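Local coordinates for protein disulfide isomerase (Pseudomonas aeruginosa, PDB 4N30), which probably acts as a thiol-disulfide oxidoreductase of the DsbA subfamily, with a thioredoxin fold, and may have isomerase activity, at residues D63-F68 with A130-N135; L93-H98 with T181-L186. All coordinates share one frame; numbering follows the deposited sequence.

Contacts 1 and 2 lie side by side in the thioredoxin fold, their centres about 11 Å apart. Along the chain their segments alternate: 63-68 follows strand 56-62 and enters helix 67-81, and 93-98 joins strand 86-92 to helix 99-131. Segment 130-135 then takes the chain out of the end of that long helix, and 181-186 runs into strand 185-190. Three of the four segments therefore adjoin neighbouring strands of the central sheet. The contacts meet directly, since Asp63 OD2 probably accepts a hydrogen bond from Leu95 N and Cys66 packs on Thr183. Together they flank the helix start carrying Cys66 and Cys69, consistent with the redox centre of a DsbA-like enzyme.

Contact 1. Residues D63-F68 with A130-N135; sequences DLECPF and AQSAGN
Just before helix 67-81, where the thioredoxin-type CxxC begins, Glu65 joins the turn from strand 56-62 to the loop that leaves helix 99-131. Its chain, bent at chi2 (-62°), swings the carboxylate over to Ser132, and Ser132 OG donates to the syn lone pair of Glu65 OE1 at 2.6 Å. Ser132 OG in turn accepts from Gly134 N at 2.9 Å, closing an ST turn. A second bond is purely backbone: Asn135 N donates to Glu65 O at 2.9 Å, meeting a lone pair in the carbonyl plane. Farther out, the side chains of Asn135 and Pro67 cross at about a right angle, with Asn135 ND2 3.5 Å from Pro67 CD. Within the turn itself, Glu65 N donates to Asp63 OD1 (2.8 Å), an Asx turn within a type I beta turn. Glu65 OE2 also receives the backbone N-H groups of Gly136 and Gly138, and OE1 a weak bond from Gln105. The buried carboxylate thus gathers several donors, an environment that would be expected to stabilise negative charge, and it ties the loop to the residue directly preceding Cys66.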
loop_
_atom_site.group_PDB
_atom_site.type_symbol
_atom_site.label_atom_id
_atom_site.label_comp_id
_atom_site.label_asym_id
_atom_site.label_seq_id
_atom_site.Cartn_x
_atom_site.Cartn_y
_atom_site.Cartn_z
ATOM N N ASP A 63 1.910 6.321 1.798
ATOM C CA ASP A 63 2.762 7.309 1.061
ATOM C C ASP A 63 4.216 6.933 1.403
ATOM O O ASP A 63 4.563 6.725 2.581
ATOM C CB ASP A 63 2.357 8.687 1.665
ATOM C CG ASP A 63 3.312 9.824 1.343
ATOM O OD1 ASP A 63 4.411 9.659 0.857
ATOM O OD2 ASP A 63 2.844 10.999 1.623
ATOM N N LEU A 64 5.026 6.742 0.347
ATOM C CA LEU A 64 6.376 6.211 0.509
ATOM C C LEU A 64 7.334 7.281 1.095
ATOM O O LEU A 64 8.453 6.860 1.469
ATOM C CB LEU A 64 6.843 5.710 -0.863
ATOM C CG LEU A 64 6.197 4.344 -1.168
ATOM C CD1 LEU A 64 6.191 4.078 -2.691
ATOM C CD2 LEU A 64 6.879 3.179 -0.425
ATOM N N GLU A 65 6.929 8.514 1.234
ATOM C CA GLU A 65 7.629 9.570 1.965
ATOM C C GLU A 65 7.171 9.700 3.384
ATOM O O GLU A 65 7.766 10.540 4.108
ATOM C CB GLU A 65 7.521 10.905 1.204
ATOM C CG GLU A 65 8.284 10.927 -0.129
ATOM C CD GLU A 65 9.754 10.740 0.114
ATOM O OE1 GLU A 65 10.242 9.638 0.042
ATOM O OE2 GLU A 65 10.429 11.742 0.459
ATOM N N CYS A 66 6.148 9.001 3.801
ATOM C CA CYS A 66 5.541 9.265 5.134
ATOM C C CYS A 66 6.225 8.443 6.190
ATOM O O CYS A 66 6.418 7.222 6.117
ATOM C CB CYS A 66 4.056 8.860 5.016
ATOM S SG CYS A 66 3.269 8.752 6.660
ATOM N N PRO A 67 6.713 9.160 7.233
ATOM C CA PRO A 67 7.494 8.460 8.279
ATOM C C PRO A 67 6.645 7.496 9.063
ATOM O O PRO A 67 7.228 6.552 9.647
ATOM C CB PRO A 67 8.006 9.662 9.154
ATOM C CG PRO A 67 6.990 10.721 8.956
ATOM C CD PRO A 67 6.552 10.607 7.487
ATOM N N PHE A 68 5.373 7.767 9.161
ATOM C CA PHE A 68 4.473 6.794 9.830
ATOM C C PHE A 68 4.330 5.515 9.026
ATOM O O PHE A 68 4.413 4.403 9.546
ATOM C CB PHE A 68 3.102 7.478 10.084
ATOM C CG PHE A 68 3.153 8.702 10.956
ATOM C CD1 PHE A 68 3.370 8.587 12.358
ATOM C CD2 PHE A 68 2.894 9.961 10.382
ATOM C CE1 PHE A 68 3.375 9.786 13.148
ATOM C CE2 PHE A 68 2.837 11.117 11.180
ATOM C CZ PHE A 68 3.074 11.034 12.532
ATOM N N ALA A 130 13.797 2.358 2.621
ATOM C CA ALA A 130 15.210 2.375 3.122
ATOM C C ALA A 130 16.008 3.428 2.437
ATOM O O ALA A 130 16.851 4.033 3.112
ATOM C CB ALA A 130 15.856 1.008 2.820
ATOM N N GLN A 131 15.813 3.705 1.179
ATOM C CA GLN A 131 16.716 4.542 0.403
ATOM C C GLN A 131 16.314 6.001 0.332
ATOM O O GLN A 131 17.181 6.825 0.095
ATOM C CB GLN A 131 16.861 3.931 -1.015
ATOM C CG GLN A 131 17.605 2.574 -0.980
ATOM C CD GLN A 131 17.692 1.980 -2.318
ATOM O OE1 GLN A 131 17.794 2.665 -3.331
ATOM N NE2 GLN A 131 17.645 0.653 -2.312
ATOM N N SER A 132 15.020 6.285 0.363
ATOM C CA SER A 132 14.586 7.697 0.325
ATOM C C SER A 132 15.035 8.496 1.549
ATOM O O SER A 132 15.016 7.948 2.673
ATOM C CB SER A 132 13.061 7.754 0.155
ATOM O OG SER A 132 12.748 9.131 0.122
ATOM N N ALA A 133 15.331 9.763 1.328
ATOM C CA ALA A 133 15.473 10.626 2.458
ATOM C C ALA A 133 14.192 10.722 3.265
ATOM O O ALA A 133 14.226 11.065 4.434
ATOM C CB ALA A 133 15.883 12.031 1.992
ATOM N N GLY A 134 13.027 10.545 2.659
ATOM C CA GLY A 134 11.734 10.663 3.339
ATOM C C GLY A 134 11.314 12.120 3.359
ATOM O O GLY A 134 12.084 13.036 3.061
ATOM N N ASN A 135 10.024 12.297 3.686
ATOM C CA ASN A 135 9.513 13.629 4.017
ATOM C C ASN A 135 9.548 14.596 2.875
ATOM O O ASN A 135 9.590 15.816 3.071
ATOM C CB ASN A 135 10.177 14.238 5.278
ATOM C CG ASN A 135 10.201 13.223 6.386
ATOM O OD1 ASN A 135 11.310 12.726 6.783
ATOM N ND2 ASN A 135 9.084 12.879 6.882
#

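Contact 2. Residues L93-H98 with T181-L186; sequences LPLQMH and TATPTL
Thr183, the residue before the cis-proline Pro184 in the loop characteristic of thioredoxin folds, packs against Leu93 and Leu95. The tight part is buried. Thr183 CG2 sits 3.5 Å from Leu93 O and 4.0 Å from Leu93 CD2, the two side chains running at a slant to each other. With its CG anti to the backbone N (chi1 -176°), Leu93 directs CD2 to this methyl, while Ile172 and Ala175 of helix 162-177 also pack on the leucine. Leu95 and Thr183 approach tip to tip, CD1 of Leu95 lying 3.5 Å from OG1 of Thr183. Toward solvent the contact thins: the side chain of Leu95, a partly exposed residue, meets the backbone of exposed Thr181, and Leu95 CD2 comes to 3.6 Å from Thr181 O. No hydrogen bond spans the two segments. Within 181-186, Thr185 OG1 donates to Ala182 O (2.8 Å) from above the carbonyl plane, a bond that spans the cis peptide. The two segments thus meet by van der Waals packing, and Thr183, which also touches Cys69 of helix 67-81, lies against the probable redox cysteines.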
loop_
_atom_site.group_PDB
_atom_site.type_symbol
_atom_site.label_atom_id
_atom_site.label_comp_id
_atom_site.label_asym_id
_atom_site.label_seq_id
_atom_site.Cartn_x
_atom_site.Cartn_y
_atom_site.Cartn_z
ATOM N N LEU A 93 -1.714 6.758 -1.509
ATOM C CA LEU A 93 -2.106 8.086 -1.183
ATOM C C LEU A 93 -0.841 8.876 -0.877
ATOM O O LEU A 93 -0.632 9.342 0.220
ATOM C CB LEU A 93 -3.084 8.089 -0.022
ATOM C CG LEU A 93 -3.668 9.449 0.387
ATOM C CD1 LEU A 93 -4.446 10.016 -0.796
ATOM C CD2 LEU A 93 -4.580 9.316 1.605
ATOM N N PRO A 94 -0.113 9.252 -1.953
ATOM C CA PRO A 94 1.000 10.167 -1.769
ATOM C C PRO A 94 0.446 11.516 -1.363
ATOM O O PRO A 94 -0.401 12.075 -2.063
ATOM C CB PRO A 94 1.652 10.225 -3.180
ATOM C CG PRO A 94 0.540 9.759 -4.096
ATOM C CD PRO A 94 -0.266 8.759 -3.339
ATOM N N LEU A 95 0.918 12.091 -0.294
ATOM C CA LEU A 95 0.337 13.324 0.281
ATOM C C LEU A 95 0.963 14.503 -0.428
ATOM O O LEU A 95 2.150 14.524 -0.741
ATOM C CB LEU A 95 0.609 13.430 1.782
ATOM C CG LEU A 95 -0.062 12.295 2.605
ATOM C CD1 LEU A 95 0.370 12.495 4.061
ATOM C CD2 LEU A 95 -1.575 12.351 2.406
ATOM N N GLN A 96 0.169 15.531 -0.691
ATOM C CA GLN A 96 0.644 16.689 -1.428
ATOM C C GLN A 96 1.874 17.312 -0.771
ATOM O O GLN A 96 2.764 17.781 -1.508
ATOM C CB GLN A 96 -0.488 17.744 -1.527
ATOM C CG GLN A 96 -0.153 18.940 -2.442
ATOM C CD GLN A 96 0.149 18.553 -3.915
ATOM O OE1 GLN A 96 -0.467 17.683 -4.455
ATOM N NE2 GLN A 96 1.166 19.217 -4.468
ATOM N N MET A 97 1.971 17.327 0.573
ATOM C CA MET A 97 3.140 17.954 1.220
ATOM C C MET A 97 4.437 17.184 0.960
ATOM O O MET A 97 5.490 17.760 1.224
ATOM C CB MET A 97 2.883 18.098 2.724
ATOM C CG MET A 97 2.941 16.740 3.464
ATOM S SD MET A 97 2.172 16.904 5.051
ATOM C CE MET A 97 2.588 15.313 5.754
ATOM N N HIS A 98 4.328 15.944 0.445
ATOM C CA HIS A 98 5.494 15.205 0.055
ATOM C C HIS A 98 5.887 15.311 -1.407
ATOM O O HIS A 98 6.888 14.701 -1.839
ATOM C CB HIS A 98 5.388 13.740 0.537
ATOM C CG HIS A 98 5.280 13.592 1.992
ATOM N ND1 HIS A 98 5.978 14.272 2.975
ATOM C CD2 HIS A 98 4.488 12.689 2.633
ATOM C CE1 HIS A 98 5.590 13.789 4.197
ATOM N NE2 HIS A 98 4.685 12.832 3.973
ATOM N N THR A 181 -7.468 11.766 4.501
ATOM C CA THR A 181 -6.559 12.888 4.293
ATOM C C THR A 181 -5.148 12.595 4.735
ATOM O O THR A 181 -4.277 13.442 4.484
ATOM C CB THR A 181 -7.064 14.146 5.048
ATOM O OG1 THR A 181 -6.755 14.049 6.415
ATOM C CG2 THR A 181 -8.546 14.455 4.869
ATOM N N ALA A 182 -4.893 11.536 5.528
ATOM C CA ALA A 182 -3.576 11.332 6.161
ATOM C C ALA A 182 -3.193 9.877 6.012
ATOM O O ALA A 182 -4.037 9.045 5.743
ATOM C CB ALA A 182 -3.556 11.779 7.634
ATOM N N THR A 183 -1.897 9.592 6.195
ATOM C CA THR A 183 -1.378 8.237 6.047
ATOM C C THR A 183 -0.615 7.783 7.229
ATOM O O THR A 183 0.009 8.617 7.956
ATOM C CB THR A 183 -0.447 8.096 4.817
ATOM O OG1 THR A 183 0.573 9.089 4.897
ATOM C CG2 THR A 183 -1.224 8.345 3.488
ATOM N N PRO A 184 -0.672 6.541 7.612
ATOM C CA PRO A 184 -1.522 5.494 6.991
ATOM C C PRO A 184 -2.950 5.607 7.449
ATOM O O PRO A 184 -3.260 6.030 8.623
ATOM C CB PRO A 184 -0.901 4.185 7.552
ATOM C CG PRO A 184 -0.383 4.607 8.941
ATOM C CD PRO A 184 0.157 5.983 8.726
ATOM N N THR A 185 -3.871 5.302 6.582
ATOM C CA THR A 185 -5.299 5.122 6.990
ATOM C C THR A 185 -5.681 3.754 6.462
ATOM O O THR A 185 -5.288 3.358 5.345
ATOM C CB THR A 185 -6.193 6.165 6.359
ATOM O OG1 THR A 185 -5.898 7.424 6.971
ATOM C CG2 THR A 185 -7.699 5.876 6.629
ATOM N N LEU A 186 -6.356 2.976 7.290
ATOM C CA LEU A 186 -6.824 1.618 6.912
ATOM C C LEU A 186 -8.281 1.594 6.570
ATOM O O LEU A 186 -9.038 2.214 7.296
ATOM C CB LEU A 186 -6.523 0.633 8.039
ATOM C CG LEU A 186 -5.122 0.699 8.602
ATOM C CD1 LEU A 186 -4.969 -0.437 9.667
ATOM C CD2 LEU A 186 -4.051 0.546 7.503
#